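Local coordinates for protein ribonuclease S-3 (Pyrus pyrifolia, PDB 1IQQ) that cleaves RNA as a T2-family ribonuclease of the pistil and is responsible for gametophytic self-incompatibility, by which the plant rejects its own pollen, at residues R133-L136 against D137-A141. Residues are numbered along the deposited sequence; the frame is centred on the assembly and turned at random.
Sequences RALL and DIENA
The first turn of helix 135-143 opens at A134, the N-cap residue, which is tied to D137 through its backbone and through a water. A134 O takes two weak hydrogen bonds, from D137 N (3.0 Å) and from I138 N (3.4 Å). The water accepts from A134 N and donates to D137 OD2 (2.7 Å), bridging the start of the helix to the carboxylate three residues on. The next two i to i+4 hydrogen bonds are sound: E139 N donates to L135 O (3.0 Å) and N140 N to L136 O (2.8 Å). One turn apart, the side chains of L135 and E139 cross at a slant, and L135 CG sits over the flat face of the E139 carboxylate, 3.6 Å from CD. The buried I138, with L135, packs on L153 of strand 152-158 and I198 of strand 198-199, seating the helix on the sheet, while R133 NE hydrogen-bonds Y200 O. On the exposed side, L136 has CG anti to its nitrogen (chi1 -169°), which sets CG beside the carbonyl carbon and brings the isopropyl end to N140; its CD1 lies 3.7 Å from N140 OD1.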
ATOM      1  N   ARG A 133      -1.807 -15.892  12.935  1.00  8.77           N
ATOM      2  CA  ARG A 133      -3.173 -15.422  12.978  1.00  9.04           C
ATOM      3  C   ARG A 133      -4.087 -16.058  11.925  1.00  8.62           C
ATOM      4  O   ARG A 133      -3.610 -16.582  10.895  1.00  8.27           O
ATOM      5  CB  ARG A 133      -3.132 -13.929  12.746  1.00 10.15           C
ATOM      6  CG  ARG A 133      -2.253 -13.295  13.806  1.00 16.64           C
ATOM      7  CD  ARG A 133      -2.282 -11.850  13.592  1.00 15.34           C
ATOM      8  NE  ARG A 133      -1.345 -11.166  14.487  1.00  9.95           N
ATOM      9  CZ  ARG A 133      -1.605 -10.778  15.709  1.00 10.80           C
ATOM     10  NH1 ARG A 133      -2.828 -11.004  16.243  1.00 11.82           N
ATOM     11  NH2 ARG A 133      -0.617 -10.159  16.355  1.00  9.43           N
ATOM     12  N   ALA A 134      -5.400 -16.047  12.208  1.00  7.26           N
ATOM     13  CA  ALA A 134      -6.365 -16.444  11.209  1.00  7.10           C
ATOM     14  C   ALA A 134      -6.583 -15.310  10.198  1.00  8.27           C
ATOM     15  O   ALA A 134      -6.727 -14.105  10.562  1.00  6.98           O
ATOM     16  CB  ALA A 134      -7.709 -16.786  11.859  1.00 12.26           C
ATOM     17  N   LEU A 135      -6.682 -15.641   8.921  1.00  6.53           N
ATOM     18  CA  LEU A 135      -6.912 -14.628   7.880  1.00  5.76           C
ATOM     19  C   LEU A 135      -8.151 -13.803   8.180  1.00  7.63           C
ATOM     20  O   LEU A 135      -8.086 -12.581   7.986  1.00  8.25           O
ATOM     21  CB  LEU A 135      -7.151 -15.324   6.555  1.00  7.59           C
ATOM     22  CG  LEU A 135      -7.579 -14.450   5.407  1.00  5.46           C
ATOM     23  CD1 LEU A 135      -6.481 -13.438   5.093  1.00  7.53           C
ATOM     24  CD2 LEU A 135      -7.881 -15.319   4.160  1.00  8.40           C
ATOM     25  N   LEU A 136      -9.234 -14.426   8.643  1.00  6.50           N
ATOM     26  CA  LEU A 136     -10.489 -13.677   8.844  1.00  6.96           C
ATOM     27  C   LEU A 136     -10.319 -12.625   9.899  1.00  9.34           C
ATOM     28  O   LEU A 136     -11.002 -11.631   9.793  1.00  8.78           O
ATOM     29  CB  LEU A 136     -11.631 -14.616   9.260  1.00  9.08           C
ATOM     30  CG  LEU A 136     -13.022 -14.001   9.250  1.00 10.44           C
ATOM     31  CD1 LEU A 136     -13.318 -13.321   7.917  1.00 14.30           C
ATOM     32  CD2 LEU A 136     -13.998 -15.209   9.447  1.00 13.85           C
ATOM     33  N   ASP A 137      -9.464 -12.850  10.906  1.00  6.47           N
ATOM     34  CA  ASP A 137      -9.304 -11.824  11.938  1.00  6.70           C
ATOM     35  C   ASP A 137      -8.581 -10.609  11.345  1.00  8.70           C
ATOM     36  O   ASP A 137      -8.929  -9.473  11.690  1.00  7.76           O
ATOM     37  CB  ASP A 137      -8.552 -12.370  13.151  1.00  7.81           C
ATOM     38  CG  ASP A 137      -9.361 -13.400  13.933  1.00 13.07           C
ATOM     39  OD1 ASP A 137     -10.600 -13.317  13.913  1.00 14.41           O
ATOM     40  OD2 ASP A 137      -8.739 -14.280  14.562  1.00 12.31           O
ATOM     41  N   ILE A 138      -7.597 -10.807  10.463  1.00  7.51           N
ATOM     42  CA  ILE A 138      -6.936  -9.675   9.842  1.00  6.63           C
ATOM     43  C   ILE A 138      -7.953  -8.945   8.939  1.00  8.22           C
ATOM     44  O   ILE A 138      -8.029  -7.717   8.964  1.00  5.85           O
ATOM     45  CB  ILE A 138      -5.753 -10.208   8.985  1.00  6.54           C
ATOM     46  CG1 ILE A 138      -4.731 -10.848   9.924  1.00  8.04           C
ATOM     47  CG2 ILE A 138      -5.086  -8.976   8.267  1.00  8.77           C
ATOM     48  CD1 ILE A 138      -3.642 -11.660   9.243  1.00  9.04           C
ATOM     49  N   GLU A 139      -8.680  -9.675   8.071  1.00  5.50           N
ATOM     50  CA  GLU A 139      -9.697  -9.107   7.226  1.00  3.61           C
ATOM     51  C   GLU A 139     -10.783  -8.372   8.006  1.00  7.00           C
ATOM     52  O   GLU A 139     -11.111  -7.226   7.603  1.00  7.12           O
ATOM     53  CB  GLU A 139     -10.342 -10.162   6.290  1.00  7.02           C
ATOM     54  CG  GLU A 139      -9.281 -10.797   5.295  1.00  8.24           C
ATOM     55  CD  GLU A 139      -9.897 -11.912   4.461  1.00 11.31           C
ATOM     56  OE1 GLU A 139     -10.710 -12.670   5.017  1.00 11.62           O
ATOM     57  OE2 GLU A 139      -9.550 -12.002   3.253  1.00  9.48           O
ATOM     58  N   ASN A 140     -11.258  -8.959   9.085  1.00  5.38           N
ATOM     59  CA  ASN A 140     -12.319  -8.291   9.883  1.00  5.81           C
ATOM     60  C   ASN A 140     -11.773  -6.982  10.419  1.00  6.50           C
ATOM     61  O   ASN A 140     -12.498  -5.968  10.387  1.00  7.15           O
ATOM     62  CB  ASN A 140     -12.748  -9.090  11.119  1.00  7.60           C
ATOM     63  CG  ASN A 140     -13.655 -10.240  10.821  1.00  8.33           C
ATOM     64  OD1 ASN A 140     -14.260 -10.304   9.788  1.00 10.04           O
ATOM     65  ND2 ASN A 140     -13.758 -11.169  11.822  1.00  9.48           N
ATOM     66  N   ALA A 141     -10.536  -6.949  10.886  1.00  6.91           N
ATOM     67  CA  ALA A 141      -9.951  -5.720  11.429  1.00  6.31           C
ATOM     68  C   ALA A 141      -9.893  -4.632  10.364  1.00  5.03           C
ATOM     69  O   ALA A 141     -10.254  -3.434  10.643  1.00  6.15           O
ATOM     70  CB  ALA A 141      -8.538  -6.007  11.955  1.00  5.48           C
TER
HETATM   71  O   HOH W   1      -6.020 -14.634  14.671  1.00 11.07           O